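Local coordinates for protein uncharacterized esterase YxiM (Bacillus subtilis, PDB 2O14) that is an uncharacterised member of the GDSL lipolytic enzyme family and probably acts as an esterase, hydrolysing an as yet unidentified ester substrate, at residues A[177-182]-A[187-192]; A[210-215]-A[255-260]. All blocks are in the same frame, centred on the assembly; numbering follows the deposited sequence.

Contact 1. Residues A[177-182]-A[187-192]; sequences YPLNSS and WGQMLP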
loop_
_atom_site.group_PDB
_atom_site.type_symbol
_atom_site.label_atom_id
_atom_site.label_comp_id
_atom_site.label_asym_id
_atom_site.label_seq_id
_atom_site.Cartn_x
_atom_site.Cartn_y
_atom_site.Cartn_z
ATOM N N TYR A 177 -0.682 -4.260 9.844
ATOM C CA TYR A 177 -1.354 -5.554 9.910
ATOM C C TYR A 177 -1.494 -6.112 11.323
ATOM O O TYR A 177 -0.668 -5.842 12.195
ATOM C CB TYR A 177 -0.620 -6.561 9.017
ATOM C CG TYR A 177 -0.690 -6.207 7.546
ATOM C CD1 TYR A 177 0.018 -5.119 7.030
ATOM C CD2 TYR A 177 -1.499 -6.934 6.679
ATOM C CE1 TYR A 177 -0.085 -4.767 5.679
ATOM C CE2 TYR A 177 -1.614 -6.590 5.335
ATOM C CZ TYR A 177 -0.910 -5.512 4.840
ATOM O OH TYR A 177 -1.046 -5.183 3.514
ATOM N N PRO A 178 -2.561 -6.894 11.570
ATOM C CA PRO A 178 -3.615 -7.270 10.616
ATOM C C PRO A 178 -4.441 -6.061 10.177
ATOM O O PRO A 178 -4.723 -5.178 10.982
ATOM C CB PRO A 178 -4.455 -8.273 11.405
ATOM C CG PRO A 178 -3.456 -8.892 12.335
ATOM C CD PRO A 178 -2.682 -7.684 12.807
ATOM N N LEU A 179 -4.833 -6.031 8.908
ATOM C CA LEU A 179 -5.613 -4.924 8.353
ATOM C C LEU A 179 -6.845 -4.485 9.142
ATOM O O LEU A 179 -7.159 -3.295 9.196
ATOM C CB LEU A 179 -6.059 -5.256 6.930
ATOM C CG LEU A 179 -4.977 -5.275 5.853
ATOM C CD1 LEU A 179 -5.601 -5.693 4.527
ATOM C CD2 LEU A 179 -4.335 -3.898 5.740
ATOM N N ASN A 180 -7.549 -5.437 9.745
ATOM C CA ASN A 180 -8.760 -5.103 10.491
ATOM C C ASN A 180 -8.623 -5.283 11.994
ATOM O O ASN A 180 -9.622 -5.348 12.707
ATOM C CB ASN A 180 -9.925 -5.951 9.978
ATOM C CG ASN A 180 -10.277 -5.643 8.532
ATOM O OD1 ASN A 180 -10.884 -6.463 7.840
ATOM N ND2 ASN A 180 -9.905 -4.450 8.072
ATOM N N SER A 181 -7.393 -5.337 12.483
ATOM C CA SER A 181 -7.174 -5.534 13.906
ATOM C C SER A 181 -6.012 -4.724 14.465
ATOM O O SER A 181 -5.858 -4.617 15.680
ATOM C CB SER A 181 -6.933 -7.021 14.169
ATOM O OG SER A 181 -6.609 -7.254 15.524
ATOM N N SER A 182 -5.198 -4.151 13.585
ATOM C CA SER A 182 -4.036 -3.382 14.017
ATOM C C SER A 182 -4.353 -2.215 14.945
ATOM O O SER A 182 -5.274 -1.432 14.704
ATOM C CB SER A 182 -3.246 -2.875 12.801
ATOM O OG SER A 182 -4.038 -2.067 11.948
ATOM N N TRP A 187 -4.408 6.504 7.673
ATOM C CA TRP A 187 -5.769 6.768 7.218
ATOM C C TRP A 187 -6.087 6.173 5.854
ATOM O O TRP A 187 -7.252 6.012 5.505
ATOM C CB TRP A 187 -6.108 8.270 7.259
ATOM C CG TRP A 187 -5.410 9.173 6.279
ATOM C CD1 TRP A 187 -4.306 9.943 6.511
ATOM C CD2 TRP A 187 -5.844 9.487 4.949
ATOM N NE1 TRP A 187 -4.032 10.725 5.413
ATOM C CE2 TRP A 187 -4.960 10.464 4.440
ATOM C CE3 TRP A 187 -6.899 9.040 4.140
ATOM C CZ2 TRP A 187 -5.098 11.004 3.157
ATOM C CZ3 TRP A 187 -7.037 9.576 2.862
ATOM C CH2 TRP A 187 -6.140 10.548 2.385
ATOM N N GLY A 188 -5.056 5.829 5.088
ATOM C CA GLY A 188 -5.295 5.217 3.795
ATOM C C GLY A 188 -5.836 3.815 4.017
ATOM O O GLY A 188 -6.523 3.245 3.170
ATOM N N GLN A 189 -5.523 3.254 5.178
ATOM C CA GLN A 189 -5.982 1.918 5.530
ATOM C C GLN A 189 -7.463 1.953 5.910
ATOM O O GLN A 189 -8.161 0.946 5.806
ATOM C CB GLN A 189 -5.152 1.383 6.698
ATOM C CG GLN A 189 -5.646 0.072 7.294
ATOM C CD GLN A 189 -4.800 -0.378 8.475
ATOM O OE1 GLN A 189 -5.154 -1.319 9.188
ATOM N NE2 GLN A 189 -3.672 0.296 8.684
HETATM N N MSE A 190 -7.936 3.120 6.348
HETATM C CA MSE A 190 -9.333 3.284 6.749
HETATM C C MSE A 190 -10.204 3.872 5.644
HETATM O O MSE A 190 -11.426 3.926 5.767
HETATM C CB MSE A 190 -9.429 4.172 7.992
HETATM C CG MSE A 190 -9.943 3.439 9.214
HETATM SE SE MSE A 190 -8.794 1.974 9.739
HETATM C CE MSE A 190 -7.790 2.897 11.108
ATOM N N LEU A 191 -9.567 4.314 4.571
ATOM C CA LEU A 191 -10.273 4.894 3.440
ATOM C C LEU A 191 -11.410 4.002 2.941
ATOM O O LEU A 191 -12.535 4.468 2.739
ATOM C CB LEU A 191 -9.296 5.141 2.294
ATOM C CG LEU A 191 -9.291 6.524 1.649
ATOM C CD1 LEU A 191 -8.401 6.467 0.414
ATOM C CD2 LEU A 191 -10.704 6.955 1.272
ATOM N N PRO A 192 -11.135 2.705 2.731
ATOM C CA PRO A 192 -12.200 1.823 2.246
ATOM C C PRO A 192 -13.496 1.846 3.061
ATOM O O PRO A 192 -14.565 1.520 2.541
ATOM C CB PRO A 192 -11.527 0.445 2.202
ATOM C CG PRO A 192 -10.381 0.565 3.162
ATOM C CD PRO A 192 -9.880 1.959 2.934
#

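Contact 2. Residues A[210-215]-A[255-260]; sequences QIARGF and KEVMRD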
loop_
_atom_site.group_PDB
_atom_site.type_symbol
_atom_site.label_atom_id
_atom_site.label_comp_id
_atom_site.label_asym_id
_atom_site.label_seq_id
_atom_site.Cartn_x
_atom_site.Cartn_y
_atom_site.Cartn_z
ATOM N N GLN A 210 8.600 7.069 4.574
ATOM C CA GLN A 210 8.881 7.472 3.198
ATOM C C GLN A 210 8.809 8.976 2.942
ATOM O O GLN A 210 8.066 9.711 3.603
ATOM C CB GLN A 210 7.940 6.746 2.231
ATOM C CG GLN A 210 8.347 6.881 0.763
ATOM C CD GLN A 210 9.744 6.348 0.500
ATOM O OE1 GLN A 210 9.924 5.239 -0.023
ATOM N NE2 GLN A 210 10.746 7.126 0.884
ATOM N N ILE A 211 9.607 9.416 1.975
ATOM C CA ILE A 211 9.678 10.812 1.557
ATOM C C ILE A 211 9.349 10.822 0.062
ATOM O O ILE A 211 9.233 9.763 -0.553
ATOM C CB ILE A 211 11.103 11.384 1.769
ATOM C CG1 ILE A 211 12.122 10.524 1.018
ATOM C CG2 ILE A 211 11.451 11.410 3.267
ATOM C CD1 ILE A 211 13.552 11.051 1.096
ATOM N N ALA A 212 9.210 12.007 -0.522
ATOM C CA ALA A 212 8.888 12.125 -1.943
ATOM C C ALA A 212 9.924 11.480 -2.866
ATOM O O ALA A 212 9.570 10.744 -3.790
ATOM C CB ALA A 212 8.716 13.603 -2.319
ATOM N N ARG A 213 11.202 11.767 -2.628
ATOM C CA ARG A 213 12.269 11.224 -3.466
ATOM C C ARG A 213 12.205 9.699 -3.500
ATOM O O ARG A 213 12.244 9.097 -4.573
ATOM C CB ARG A 213 13.638 11.671 -2.944
ATOM C CG ARG A 213 14.795 11.400 -3.895
ATOM C CD ARG A 213 16.119 11.503 -3.166
ATOM N NE ARG A 213 16.380 12.835 -2.625
ATOM C CZ ARG A 213 16.810 13.064 -1.385
ATOM N NH1 ARG A 213 17.041 14.304 -0.974
ATOM N NH2 ARG A 213 16.981 12.053 -0.542
ATOM N N GLY A 214 12.106 9.087 -2.324
ATOM C CA GLY A 214 12.039 7.637 -2.236
ATOM C C GLY A 214 10.807 7.039 -2.898
ATOM O O GLY A 214 10.901 6.046 -3.614
ATOM N N PHE A 215 9.647 7.634 -2.659
ATOM C CA PHE A 215 8.418 7.136 -3.250
ATOM C C PHE A 215 8.561 7.149 -4.767
ATOM O O PHE A 215 8.132 6.223 -5.454
ATOM C CB PHE A 215 7.234 8.012 -2.819
ATOM C CG PHE A 215 5.893 7.392 -3.087
ATOM C CD1 PHE A 215 5.316 7.460 -4.351
ATOM C CD2 PHE A 215 5.228 6.688 -2.083
ATOM C CE1 PHE A 215 4.093 6.828 -4.612
ATOM C CE2 PHE A 215 4.014 6.056 -2.333
ATOM C CZ PHE A 215 3.443 6.124 -3.600
ATOM N N LYS A 255 9.353 19.930 -3.572
ATOM C CA LYS A 255 8.399 20.496 -4.519
ATOM C C LYS A 255 8.652 20.014 -5.951
ATOM O O LYS A 255 7.707 19.712 -6.680
ATOM C CB LYS A 255 8.469 22.025 -4.436
ATOM C CG LYS A 255 7.346 22.781 -5.117
ATOM C CD LYS A 255 7.459 24.271 -4.797
ATOM C CE LYS A 255 6.497 25.111 -5.622
ATOM N NZ LYS A 255 5.096 24.664 -5.447
ATOM N N GLU A 256 9.924 19.938 -6.344
ATOM C CA GLU A 256 10.306 19.488 -7.689
ATOM C C GLU A 256 9.945 18.024 -7.943
ATOM O O GLU A 256 9.400 17.684 -8.991
ATOM C CB GLU A 256 11.810 19.631 -7.896
ATOM C CG GLU A 256 12.359 21.039 -7.862
ATOM C CD GLU A 256 13.884 21.045 -7.896
ATOM O OE1 GLU A 256 14.462 20.370 -8.781
ATOM O OE2 GLU A 256 14.505 21.719 -7.043
ATOM N N VAL A 257 10.290 17.164 -6.988
ATOM C CA VAL A 257 10.014 15.737 -7.088
ATOM C C VAL A 257 8.515 15.497 -7.124
ATOM O O VAL A 257 8.017 14.706 -7.930
ATOM C CB VAL A 257 10.604 14.973 -5.886
ATOM C CG1 VAL A 257 10.153 13.516 -5.923
ATOM C CG2 VAL A 257 12.119 15.065 -5.914
HETATM N N MSE A 258 7.805 16.181 -6.233
HETATM C CA MSE A 258 6.355 16.068 -6.150
HETATM C C MSE A 258 5.726 16.478 -7.474
HETATM O O MSE A 258 4.819 15.810 -7.967
HETATM C CB MSE A 258 5.827 16.960 -5.025
HETATM C CG MSE A 258 6.188 16.476 -3.630
HETATM SE SE MSE A 258 5.060 15.000 -3.052
HETATM C CE MSE A 258 3.494 16.046 -2.555
ATOM N N ARG A 259 6.219 17.573 -8.046
ATOM C CA ARG A 259 5.711 18.083 -9.317
ATOM C C ARG A 259 5.840 17.031 -10.414
ATOM O O ARG A 259 4.910 16.806 -11.185
ATOM C CB ARG A 259 6.486 19.337 -9.729
ATOM C CG ARG A 259 5.943 20.035 -10.969
ATOM C CD ARG A 259 6.905 21.114 -11.442
ATOM N NE ARG A 259 7.246 22.055 -10.381
ATOM C CZ ARG A 259 6.406 22.947 -9.864
ATOM N NH1 ARG A 259 5.160 23.032 -10.311
ATOM N NH2 ARG A 259 6.812 23.756 -8.895
ATOM N N ASP A 260 7.005 16.392 -10.473
ATOM C CA ASP A 260 7.275 15.370 -11.474
ATOM C C ASP A 260 6.318 14.189 -11.361
ATOM O O ASP A 260 5.778 13.729 -12.369
ATOM C CB ASP A 260 8.712 14.876 -11.342
ATOM C CG ASP A 260 9.077 13.868 -12.405
ATOM O OD1 ASP A 260 9.107 14.237 -13.600
ATOM O OD2 ASP A 260 9.325 12.701 -12.044
#

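Contact 1. Residues A[177-182]-A[187-192]
Gln189 makes a local polar contact, reaching from the short helix 187-190 into the loop that follows strand 164-169, where its amide end meets the backbone of Leu179 and the hydroxyl of Ser182. The reach comes from a nearly straight side chain: CG is anti to the backbone N (chi1 172°) and the chain stays extended to CD. This spans backbones whose nearest CA atoms, those of Leu179 and Gln189, are 7.4 Å apart. The amide carbon CD of Gln189 comes to 3.8 Å from Leu179 O and 3.9 Å from Ser182 OG, and is thus about equally far from both. The modelled OE1 of Gln189 lies 2.8 Å from Leu179 O, an oxygen pairing suggesting that the amide is probably turned over; with the group reversed, a hydrogen bond there may be possible. The firm partner of Ser182 OG is Gln184 O. In the SGNH-hydrolase fold, to which the GDSL enzymes belong, a long loop follows the first strand of the domain's parallel sheet, and residues 177-182 lie in it, beyond the putative nucleophile Ser171. The loop is bent into a tight turn: Pro178 O accepts both Ser181 N and Ser182 N, the latter at 2.8 Å, and a cis peptide bond precedes Pro178. Leu179 lays CD2 over one face of the Tyr177 ring, 3.8 Å above its plane and toward the rim. An alanine in place of Gln189 would probably leave the Leu179 carbonyl with Arg345 and the Ser182 hydroxyl with Gln184 but without the amide beside them, and open a gap between loop and helix. Arg345, at the start of helix 345-361, bonds Leu179 O and Ser182 O and also touches Gln189, while Tyr177 OH bonds Asp121 of the galactose-binding-like region.

Contact 2. Residues A[210-215]-A[255-260]
Val257 lays its CG1 methyl against the first turn of helix 212-217, 3.5 Å from Ala212 O and 3.9 Å from Ala212 CB. That methyl stands anti to its own backbone N (chi1 173°), which turns it toward the Ala212 peptide; it also comes to 3.9 Å from Arg213 N. Ala212 CB in turn points into helix 251-266 and meets a second side chain, selenomethionine Met258. Met258 bends at chi2 and chi3, bringing SE to 4.0 Å from Ala212 CB, with its CG at a like distance. The small alanine is consistent with the close approach of the two helices, the CA atoms of Arg213 and Val257 being 6.2 Å apart. This is helix-to-helix packing within the alpha/beta SGNH-type domain; deeper in, Met258 touches Leu236 and Phe215 touches Phe234, both on the central strand 233-237. Polar links lie around the apolar patch: Arg213 NE pairs with Glu253, and Asp260 OD2 with Arg216. With no hydrogen bond between the two segments, their cohesion rests on the fit of methyls, methylene and selenium, with the Ala212 peptide under the Val257 methyl, while the salt bridges nearby tie the same two helices by charge.

Contacts 1 and 2 follow one another along the chain within the GDSL-like region, their centres 24 Å apart and their nearest atoms about 11 Å apart, so they do not touch. Strand 233-237 relates them: Trp187 and Leu191, in the 187-192 segment of contact 1, rest on Met235, whereas Phe215 and Met258 of contact 2 rest on its neighbours Phe234 and Leu236, consistent with packing on opposite faces of the parallel sheet. Contact 1 is the nearer to the predicted catalytic residues, the Gln189 side chain lying about 10 Å from that of Ser171 and 11 Å from that of His342. Contact 2 is remote from the annotated sites.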